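Local coordinates for protein phytase (PDB 2GFI) that probably removes phosphate from phytate (inositol hexakisphosphate), acting as a 3-phytase of the histidine acid phosphatase family, at residues Phe408-Leu412 and Asn413-Asp417; Asn311-Leu314 and Glu315-His319; Gly267-Pro270 and Met271-Ile274; Ala260-Leu263 and Asn264-Ala268. All coordinates share one frame; numbering follows the deposited sequence.

Interaction 1. Residues Phe408-Leu412 and Asn413-Asp417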
loop_
_atom_site.group_PDB
_atom_site.type_symbol
_atom_site.label_atom_id
_atom_site.label_comp_id
_atom_site.label_asym_id
_atom_site.label_seq_id
_atom_site.Cartn_x
_atom_site.Cartn_y
_atom_site.Cartn_z
ATOM N N PHE A 408 -14.116 -19.382 14.879
ATOM C CA PHE A 408 -13.211 -19.909 15.923
ATOM C C PHE A 408 -13.547 -19.474 17.341
ATOM O O PHE A 408 -12.665 -19.178 18.169
ATOM C CB PHE A 408 -11.740 -19.645 15.585
ATOM C CG PHE A 408 -11.323 -20.271 14.307
ATOM C CD1 PHE A 408 -11.094 -21.653 14.235
ATOM C CD2 PHE A 408 -11.157 -19.495 13.167
ATOM C CE1 PHE A 408 -10.712 -22.250 13.016
ATOM C CE2 PHE A 408 -10.758 -20.061 11.954
ATOM C CZ PHE A 408 -10.548 -21.446 11.880
ATOM N N SER A 409 -14.857 -19.475 17.606
ATOM C CA SER A 409 -15.412 -19.023 18.857
ATOM C C SER A 409 -15.610 -20.183 19.836
ATOM O O SER A 409 -15.486 -21.357 19.489
ATOM C CB SER A 409 -16.741 -18.331 18.574
ATOM O OG SER A 409 -17.615 -19.218 17.884
ATOM N N CYS A 410 -15.929 -19.829 21.067
ATOM C CA CYS A 410 -16.116 -20.774 22.137
ATOM C C CYS A 410 -17.599 -20.801 22.551
ATOM O O CYS A 410 -18.153 -19.737 22.883
ATOM C CB CYS A 410 -15.293 -20.309 23.314
ATOM S SG CYS A 410 -15.245 -21.501 24.627
ATOM N N ASN A 411 -18.235 -21.983 22.521
ATOM C CA ASN A 411 -19.607 -22.111 23.025
ATOM C C ASN A 411 -19.651 -21.533 24.428
ATOM O O ASN A 411 -18.794 -21.831 25.254
ATOM C CB ASN A 411 -20.053 -23.584 23.069
ATOM C CG ASN A 411 -21.567 -23.744 23.205
ATOM O OD1 ASN A 411 -22.183 -23.254 24.152
ATOM N ND2 ASN A 411 -22.171 -24.448 22.254
ATOM N N LEU A 412 -20.623 -20.697 24.718
ATOM C CA LEU A 412 -20.675 -20.103 26.063
ATOM C C LEU A 412 -20.608 -21.137 27.196
ATOM O O LEU A 412 -20.048 -20.863 28.258
ATOM C CB LEU A 412 -21.886 -19.195 26.195
ATOM C CG LEU A 412 -22.136 -18.528 27.541
ATOM C CD1 LEU A 412 -20.974 -17.686 28.033
ATOM C CD2 LEU A 412 -23.382 -17.714 27.372
ATOM N N ASN A 413 -21.169 -22.330 26.958
ATOM C CA ASN A 413 -21.085 -23.418 27.922
ATOM C C ASN A 413 -19.664 -23.838 28.187
ATOM O O ASN A 413 -19.251 -23.942 29.334
ATOM C CB ASN A 413 -21.962 -24.608 27.476
ATOM C CG ASN A 413 -23.431 -24.251 27.453
ATOM O OD1 ASN A 413 -23.926 -23.552 28.355
ATOM N ND2 ASN A 413 -24.133 -24.678 26.414
ATOM N N ASP A 414 -18.914 -24.054 27.110
ATOM C CA ASP A 414 -17.482 -24.318 27.164
ATOM C C ASP A 414 -16.694 -23.130 27.701
ATOM O O ASP A 414 -15.731 -23.306 28.438
ATOM C CB ASP A 414 -16.985 -24.661 25.776
ATOM C CG ASP A 414 -17.502 -25.993 25.287
ATOM O OD1 ASP A 414 -17.705 -26.902 26.135
ATOM O OD2 ASP A 414 -17.744 -26.216 24.081
ATOM N N TYR A 415 -17.112 -21.919 27.339
ATOM C CA TYR A 415 -16.427 -20.722 27.813
ATOM C C TYR A 415 -16.524 -20.606 29.331
ATOM O O TYR A 415 -15.582 -20.156 29.986
ATOM C CB TYR A 415 -16.945 -19.447 27.145
ATOM C CG TYR A 415 -16.125 -18.247 27.613
ATOM C CD1 TYR A 415 -14.736 -18.184 27.356
ATOM C CD2 TYR A 415 -16.715 -17.201 28.347
ATOM C CE1 TYR A 415 -13.975 -17.124 27.809
ATOM C CE2 TYR A 415 -15.957 -16.130 28.791
ATOM C CZ TYR A 415 -14.588 -16.097 28.514
ATOM O OH TYR A 415 -13.826 -15.057 28.950
ATOM N N ASN A 416 -17.672 -21.028 29.883
ATOM C CA ASN A 416 -17.849 -21.136 31.335
ATOM C C ASN A 416 -16.825 -22.036 32.011
ATOM O O ASN A 416 -16.281 -21.672 33.045
ATOM C CB ASN A 416 -19.286 -21.531 31.673
ATOM C CG ASN A 416 -20.182 -20.327 31.827
ATOM O OD1 ASN A 416 -20.200 -19.681 32.874
ATOM N ND2 ASN A 416 -20.903 -19.990 30.775
ATOM N N ASP A 417 -16.547 -23.182 31.400
ATOM C CA ASP A 417 -15.573 -24.136 31.910
ATOM C C ASP A 417 -14.144 -23.562 31.860
ATOM O O ASP A 417 -13.355 -23.737 32.802
ATOM C CB ASP A 417 -15.608 -25.438 31.088
ATOM C CG ASP A 417 -16.911 -26.218 31.240
ATOM O OD1 ASP A 417 -17.697 -25.947 32.178
ATOM O OD2 ASP A 417 -17.226 -27.138 30.451
HETATM O O HOH W 1 -17.243 -24.654 22.038
#
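N411 reaches its side chain forward over the first turn of helix 412-423, where its OD1 accepts from N413 N at 3.1 Å. With CG set opposite the backbone N (chi1 -164°), the short amide reaches a first-turn N-H that no earlier helical carbonyl could serve, and the bond is fairly straight at 161°. The donor arrives slightly tilted from the plane of the amide. N413 lays its own amide alongside that of N411, the two nearly parallel (planes 21° apart) and pointing the same way. The far end of the N411 amide, ND2, is held by E385 on the adjoining strand.

The backbone of N411 works as well: its O takes Y415 N at 2.7 Å, the first turn's main-chain bond. D414 lies on another flank, where a water bridges D414 OD2, to which it donates at 2.6 Å, and N411 N; a capping box would have a direct bond here. A carboxylate in the first turn would probably also be favoured by the helix dipole.

The small C410 side chain sets SG against Y415, 3.7 Å from Y415 CB and at the edge of the ring, near its plane, while its disulfide to C402 fixes the strand end. The L412 side chain leaves the backbone directed away, yet its CD1 comes to 4.3 Å from Y415 CD2 at the ring edge. Y415 itself swings its phenol toward helix 302-318, its OH bonded to Y390.

The whole is an asparagine N-cap, joining short strand 410-411, which pairs antiparallel with strand 385-392, directly to a helix.

Interaction 2. Residues Asn311-Leu314 and Glu315-His319. With NAG (2-acetamido-2-deoxy-beta-D-glucopyranose), chain C.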
loop_
_atom_site.group_PDB
_atom_site.type_symbol
_atom_site.label_atom_id
_atom_site.label_comp_id
_atom_site.label_asym_id
_atom_site.label_seq_id
_atom_site.Cartn_x
_atom_site.Cartn_y
_atom_site.Cartn_z
ATOM N N ASN A 311 -14.228 -12.794 35.647
ATOM C CA ASN A 311 -15.508 -13.209 36.292
ATOM C C ASN A 311 -16.682 -12.309 35.953
ATOM O O ASN A 311 -17.755 -12.789 35.576
ATOM C CB ASN A 311 -15.357 -13.219 37.815
ATOM C CG ASN A 311 -14.690 -14.477 38.338
ATOM O OD1 ASN A 311 -14.512 -15.447 37.595
ATOM N ND2 ASN A 311 -14.343 -14.467 39.642
ATOM N N ALA A 312 -16.467 -11.006 36.072
ATOM C CA ALA A 312 -17.480 -9.990 35.817
ATOM C C ALA A 312 -17.967 -10.059 34.381
ATOM O O ALA A 312 -19.189 -10.107 34.116
ATOM C CB ALA A 312 -16.923 -8.597 36.122
ATOM N N SER A 313 -17.002 -10.093 33.459
ATOM C CA SER A 313 -17.270 -10.298 32.039
ATOM C C SER A 313 -18.084 -11.564 31.767
ATOM O O SER A 313 -18.986 -11.565 30.922
ATOM C CB SER A 313 -15.945 -10.329 31.248
ATOM O OG SER A 313 -16.054 -11.133 30.088
ATOM N N LEU A 314 -17.737 -12.643 32.465
ATOM C CA LEU A 314 -18.469 -13.905 32.332
ATOM C C LEU A 314 -19.893 -13.786 32.882
ATOM O O LEU A 314 -20.829 -14.258 32.235
ATOM C CB LEU A 314 -17.710 -15.067 32.991
ATOM C CG LEU A 314 -18.477 -16.400 32.959
ATOM C CD1 LEU A 314 -18.564 -16.930 31.548
ATOM C CD2 LEU A 314 -17.866 -17.427 33.907
ATOM N N GLU A 315 -20.062 -13.142 34.043
ATOM C CA GLU A 315 -21.393 -12.826 34.565
ATOM C C GLU A 315 -22.203 -12.074 33.518
ATOM O O GLU A 315 -23.375 -12.376 33.315
ATOM C CB GLU A 315 -21.341 -11.997 35.861
ATOM C CG GLU A 315 -20.778 -12.750 37.044
ATOM C CD GLU A 315 -20.832 -11.940 38.333
ATOM O OE1 GLU A 315 -21.837 -11.180 38.522
ATOM O OE2 GLU A 315 -19.885 -12.062 39.163
ATOM N N LEU A 316 -21.583 -11.116 32.834
ATOM C CA LEU A 316 -22.290 -10.401 31.771
ATOM C C LEU A 316 -22.703 -11.302 30.615
ATOM O O LEU A 316 -23.796 -11.155 30.084
ATOM C CB LEU A 316 -21.479 -9.204 31.258
ATOM C CG LEU A 316 -21.255 -8.039 32.245
ATOM C CD1 LEU A 316 -20.217 -7.072 31.733
ATOM C CD2 LEU A 316 -22.564 -7.325 32.442
ATOM N N LEU A 317 -21.833 -12.224 30.214
ATOM C CA LEU A 317 -22.126 -13.085 29.041
ATOM C C LEU A 317 -23.218 -14.096 29.375
ATOM O O LEU A 317 -23.994 -14.496 28.509
ATOM C CB LEU A 317 -20.876 -13.826 28.559
ATOM C CG LEU A 317 -19.741 -12.955 28.014
ATOM C CD1 LEU A 317 -18.411 -13.683 28.178
ATOM C CD2 LEU A 317 -20.009 -12.523 26.569
ATOM N N ASN A 318 -23.231 -14.507 30.650
ATOM C CA ASN A 318 -24.164 -15.491 31.153
ATOM C C ASN A 318 -25.540 -14.917 31.303
ATOM O O ASN A 318 -26.501 -15.636 31.248
ATOM C CB ASN A 318 -23.674 -16.100 32.466
ATOM C CG ASN A 318 -22.677 -17.205 32.237
ATOM O OD1 ASN A 318 -21.893 -17.557 33.123
ATOM N ND2 ASN A 318 -22.694 -17.768 31.044
ATOM N N HIS A 319 -25.632 -13.606 31.432
ATOM C CA HIS A 319 -26.909 -12.970 31.654
ATOM C C HIS A 319 -27.545 -12.397 30.393
ATOM O O HIS A 319 -27.427 -11.220 30.108
ATOM C CB HIS A 319 -26.801 -11.983 32.815
ATOM C CG HIS A 319 -26.648 -12.662 34.141
ATOM N ND1 HIS A 319 -27.715 -12.888 34.994
ATOM C CD2 HIS A 319 -25.566 -13.225 34.736
ATOM C CE1 HIS A 319 -27.287 -13.535 36.066
ATOM N NE2 HIS A 319 -25.987 -13.753 35.935
HETATM C C1 NAG C . -14.116 -15.754 40.280
HETATM C C2 NAG C . -13.457 -15.422 41.639
HETATM C C3 NAG C . -13.377 -16.651 42.573
HETATM C C4 NAG C . -14.746 -17.346 42.694
HETATM C C5 NAG C . -15.191 -17.649 41.250
HETATM C C6 NAG C . -16.527 -18.355 41.149
HETATM C C7 NAG C . -11.879 -13.500 41.635
HETATM C C8 NAG C . -10.428 -13.160 41.845
HETATM N N2 NAG C . -12.140 -14.808 41.458
HETATM O O3 NAG C . -12.887 -16.233 43.820
HETATM O O4 NAG C . -14.776 -18.493 43.568
HETATM O O5 NAG C . -15.323 -16.440 40.509
HETATM O O6 NAG C . -16.817 -18.400 39.775
HETATM O O7 NAG C . -12.723 -12.591 41.628
#
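L314 and N318, one helical turn apart, cross obliquely, with L314 CD1 4.2 Å from N318 CG. Because L314 carries CG opposite the backbone N (chi1 176°), its branch leans toward the side where helix 412-423 packs, and it meets N416 there. Cutting this leucine back to an alanine would probably open a gap against N416 and leave the N318 side chain freer to turn.

S313 and L317 repeat the spacing on the next flank. L317 CG sits 3.3 Å from S313 O, and L317 CD1 reaches to 4.0 Å from S313 OG, a hydroxyl whose polar partner is Q65. This flank, with I377 and Q63 also touching L317, faces the central sheet. A312 touches Y443; L316 touches Y443 and W444 as well as Q63 and Q65. The pattern is that of an amphipathic helix laid on the sheet of a histidine phosphatase, its i to i+4 backbone bonds running through: E315 N to N311 O, at 2.8 Å, is nearly straight (167°) and in the carbonyl plane.

E315 CG lies 3.4 Å from N311 O, its chain extended beyond CG, and the residue touches W444. N311 points off the helix with CG beside its backbone N (chi1 -81°), and its ND2 is bonded to C1 of the N-acetylglucosamine at 1.5 Å. Together with A312 and S313 it forms the Asn-X-Ser sequon, in which the small alanine and serine follow the sugar-bearing residue. The sugar is also hydrogen-bonded to T426 O. At the far end, L317 O accepts from K379 NZ.

Interaction 3. Residues Gly267-Pro270 and Met271-Ile274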
loop_
_atom_site.group_PDB
_atom_site.type_symbol
_atom_site.label_atom_id
_atom_site.label_comp_id
_atom_site.label_asym_id
_atom_site.label_seq_id
_atom_site.Cartn_x
_atom_site.Cartn_y
_atom_site.Cartn_z
ATOM N N GLY A 267 4.066 13.274 15.495
ATOM C CA GLY A 267 3.698 12.536 14.291
ATOM C C GLY A 267 4.897 12.012 13.565
ATOM O O GLY A 267 4.754 11.372 12.526
ATOM N N ALA A 268 6.080 12.286 14.117
ATOM C CA ALA A 268 7.391 11.901 13.579
ATOM C C ALA A 268 8.438 12.245 14.613
ATOM O O ALA A 268 8.343 13.250 15.318
ATOM C CB ALA A 268 7.713 12.607 12.252
ATOM N N SER A 269 9.451 11.410 14.723
ATOM C CA SER A 269 10.502 11.700 15.668
ATOM C C SER A 269 11.860 11.436 15.055
ATOM O O SER A 269 12.164 10.309 14.724
ATOM C CB SER A 269 10.354 10.812 16.890
ATOM O OG SER A 269 11.443 11.026 17.767
ATOM N N PRO A 270 12.694 12.466 14.968
ATOM C CA PRO A 270 14.091 12.264 14.617
ATOM C C PRO A 270 14.770 11.298 15.578
ATOM O O PRO A 270 15.692 10.635 15.209
ATOM C CB PRO A 270 14.695 13.667 14.757
ATOM C CG PRO A 270 13.746 14.421 15.563
ATOM C CD PRO A 270 12.376 13.890 15.227
ATOM N N MET A 271 14.274 11.181 16.791
ATOM C CA MET A 271 14.911 10.362 17.803
ATOM C C MET A 271 14.715 8.885 17.475
ATOM O O MET A 271 15.547 8.035 17.853
ATOM C CB MET A 271 14.303 10.726 19.166
ATOM C CG MET A 271 15.078 10.258 20.336
ATOM S SD MET A 271 16.686 11.018 20.465
ATOM C CE MET A 271 16.300 12.621 21.224
ATOM N N CYS A 272 13.621 8.589 16.752
ATOM C CA CYS A 272 13.387 7.235 16.215
ATOM C C CYS A 272 14.458 6.818 15.209
ATOM O O CYS A 272 14.625 5.598 14.951
ATOM C CB CYS A 272 12.034 7.119 15.532
ATOM S SG CYS A 272 10.693 7.261 16.700
ATOM N N ASP A 273 15.159 7.805 14.647
ATOM C CA ASP A 273 16.155 7.483 13.597
ATOM C C ASP A 273 17.502 7.066 14.080
ATOM O O ASP A 273 18.358 6.770 13.272
ATOM C CB ASP A 273 16.354 8.660 12.684
ATOM C CG ASP A 273 15.090 9.107 12.109
ATOM O OD1 ASP A 273 14.178 8.243 11.961
ATOM O OD2 ASP A 273 14.900 10.284 11.791
ATOM N N ILE A 274 17.702 7.044 15.385
ATOM C CA ILE A 274 19.067 6.841 15.911
ATOM C C ILE A 274 19.338 5.378 16.225
ATOM O O ILE A 274 20.458 5.002 16.555
ATOM C CB ILE A 274 19.282 7.726 17.158
ATOM C CG1 ILE A 274 18.490 7.178 18.346
ATOM C CG2 ILE A 274 18.936 9.196 16.835
ATOM C CD1 ILE A 274 18.813 7.881 19.686
#
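S269 OG accepts from M271 N at 3.0 Å, and more weakly from C272 N, 3.4 Å away from the same S269 OG. The hydroxyl can reach both because it stands opposite the backbone N of S269 (chi1 175°), turned toward the chain that follows. It also hydrogen-bonds to E262, so three partners grip one buried oxygen. Serine suits the place, being short enough for its hydroxyl to meet the N-H groups that follow.

C272 N divides its hydrogen, since S269 O receives a second weak bond from it at 3.0 Å. Proline follows well here, for P270 has no N-H to satisfy at the start of the turn, and its ring packs on F103 and Y108. P270 O then takes D273 N at 2.9 Å, with the donor 60° out of the carbonyl plane, as the tight winding forces. M271 O receives a weak bond from I274 N, while I274 O is met by R237.

The side chains are tied down too: D273 OD2 bonds N6, and C272 forms a disulfide with C259, its SG resting 3.6 Å from S269 CB. L4 of the third subunit packs over C272 and D273. The arrangement is an ST turn leading into a short 3-10 segment.

Interaction 4. Residues Ala260-Leu263 and Asn264-Ala268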
loop_
_atom_site.group_PDB
_atom_site.type_symbol
_atom_site.label_atom_id
_atom_site.label_comp_id
_atom_site.label_asym_id
_atom_site.label_seq_id
_atom_site.Cartn_x
_atom_site.Cartn_y
_atom_site.Cartn_z
ATOM N N ALA A 260 9.102 7.025 20.935
ATOM C CA ALA A 260 7.690 6.613 20.946
ATOM C C ALA A 260 6.798 7.787 21.253
ATOM O O ALA A 260 5.837 8.020 20.546
ATOM C CB ALA A 260 7.473 5.489 21.909
ATOM N N TYR A 261 7.142 8.546 22.298
ATOM C CA TYR A 261 6.387 9.741 22.645
ATOM C C TYR A 261 6.463 10.899 21.699
ATOM O O TYR A 261 5.461 11.537 21.486
ATOM C CB TYR A 261 6.601 10.134 24.117
ATOM C CG TYR A 261 5.878 9.116 24.924
ATOM C CD1 TYR A 261 4.498 9.161 25.013
ATOM C CD2 TYR A 261 6.556 8.048 25.488
ATOM C CE1 TYR A 261 3.803 8.203 25.691
ATOM C CE2 TYR A 261 5.860 7.070 26.193
ATOM C CZ TYR A 261 4.476 7.168 26.279
ATOM O OH TYR A 261 3.763 6.212 26.943
ATOM N N GLU A 262 7.626 11.190 21.124
ATOM C CA GLU A 262 7.701 12.264 20.152
ATOM C C GLU A 262 6.904 11.923 18.885
ATOM O O GLU A 262 6.277 12.804 18.248
ATOM C CB GLU A 262 9.157 12.531 19.768
ATOM C CG GLU A 262 9.302 13.786 18.919
ATOM C CD GLU A 262 10.747 14.210 18.797
ATOM O OE1 GLU A 262 11.602 13.354 18.477
ATOM O OE2 GLU A 262 11.027 15.404 19.025
ATOM N N LEU A 263 6.952 10.642 18.513
ATOM C CA LEU A 263 6.084 10.123 17.465
ATOM C C LEU A 263 4.594 10.387 17.797
ATOM O O LEU A 263 3.888 11.006 16.998
ATOM C CB LEU A 263 6.372 8.622 17.249
ATOM C CG LEU A 263 5.526 7.856 16.220
ATOM C CD1 LEU A 263 5.684 8.425 14.808
ATOM C CD2 LEU A 263 6.003 6.404 16.228
ATOM N N ASN A 264 4.139 9.971 18.983
ATOM C CA ASN A 264 2.775 10.278 19.434
ATOM C C ASN A 264 2.482 11.768 19.346
ATOM O O ASN A 264 1.476 12.198 18.786
ATOM C CB ASN A 264 2.575 9.871 20.896
ATOM C CG ASN A 264 2.510 8.412 21.084
ATOM O OD1 ASN A 264 2.532 7.655 20.118
ATOM N ND2 ASN A 264 2.417 7.985 22.334
ATOM N N VAL A 265 3.388 12.564 19.879
ATOM C CA VAL A 265 3.118 13.987 20.018
ATOM C C VAL A 265 3.219 14.766 18.720
ATOM O O VAL A 265 2.375 15.616 18.440
ATOM C CB VAL A 265 4.001 14.602 21.128
ATOM C CG1 VAL A 265 3.912 16.143 21.090
ATOM C CG2 VAL A 265 3.576 14.036 22.492
ATOM N N LYS A 266 4.267 14.500 17.951
ATOM C CA LYS A 266 4.622 15.281 16.767
ATOM C C LYS A 266 4.225 14.593 15.463
ATOM O O LYS A 266 4.105 15.250 14.426
ATOM C CB LYS A 266 6.138 15.506 16.733
ATOM C CG LYS A 266 6.712 16.205 17.978
ATOM C CD LYS A 266 6.216 17.651 18.138
ATOM C CE LYS A 266 6.790 18.561 17.058
ATOM N NZ LYS A 266 6.470 19.975 17.494
ATOM N N GLY A 267 4.066 13.274 15.495
ATOM C CA GLY A 267 3.698 12.536 14.291
ATOM C C GLY A 267 4.897 12.012 13.565
ATOM O O GLY A 267 4.754 11.372 12.526
ATOM N N ALA A 268 6.080 12.286 14.117
ATOM C CA ALA A 268 7.391 11.901 13.579
ATOM C C ALA A 268 8.438 12.245 14.613
ATOM O O ALA A 268 8.343 13.250 15.318
ATOM C CB ALA A 268 7.713 12.607 12.252
#
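The phenol ring of Y261 and the amide of N264 lie side by side, pointing the same way, with their planes almost perpendicular at 83°. N264 ND2 approaches the ring obliquely, 3.6 Å from both Y261 CD1 and Y261 CE1. That nitrogen is doubly used, donating to the carbonyls of A40 and R73, which fixes the amide's rotation in a buried place. A leucine in place of this asparagine would probably leave those two carbonyls without their donor and strand polar atoms in the interior.

E262 and K266, a turn apart, meet through their aliphatic parts: E262 CG is 3.7 Å from K266 CG, whereas the charged ends, E262 OE2 and K266 NZ, stay 6.6 Å apart. The carboxylate is engaged outside these two segments, by S269 and, weakly, by Y108. In the backbone, K266 N donates to E262 O at 2.6 Å, and G267 N to L263 O at 2.7 Å closes the last turn.

G267 adopts a left-handed conformation (phi 93°) in which a side chain would collide with the carbonyl before it, so glycine is needed. This is the glycine-terminated C-terminal end of helix 249-266; the Y261 side chain lies about 6 Å from that of H70, the predicted nucleophile, which places the helix beside the probable active site.

In the fold
Along the chain, residues 260-268 come first and interaction 4 ends helix 249-266; interaction 3 begins on its last two residues, G267 and A268, and carries the chain into the 3-10 turn before helix 277-295. The disulfide C259-C272, with the E262-S269 tie, pins that turn back on the helix. Interaction 2, near the end of helix 302-318, and interaction 1, where strand 410-411 passes into helix 412-423, follow in series. Though far apart in sequence, they touch, with L412 and N416 meeting L314, L317 and N318 and centres 12 Å apart. All four are local, none nesting or crossing; the two pairs lie on opposite sides of the chain's centre, their centres 38 to 45 Å apart.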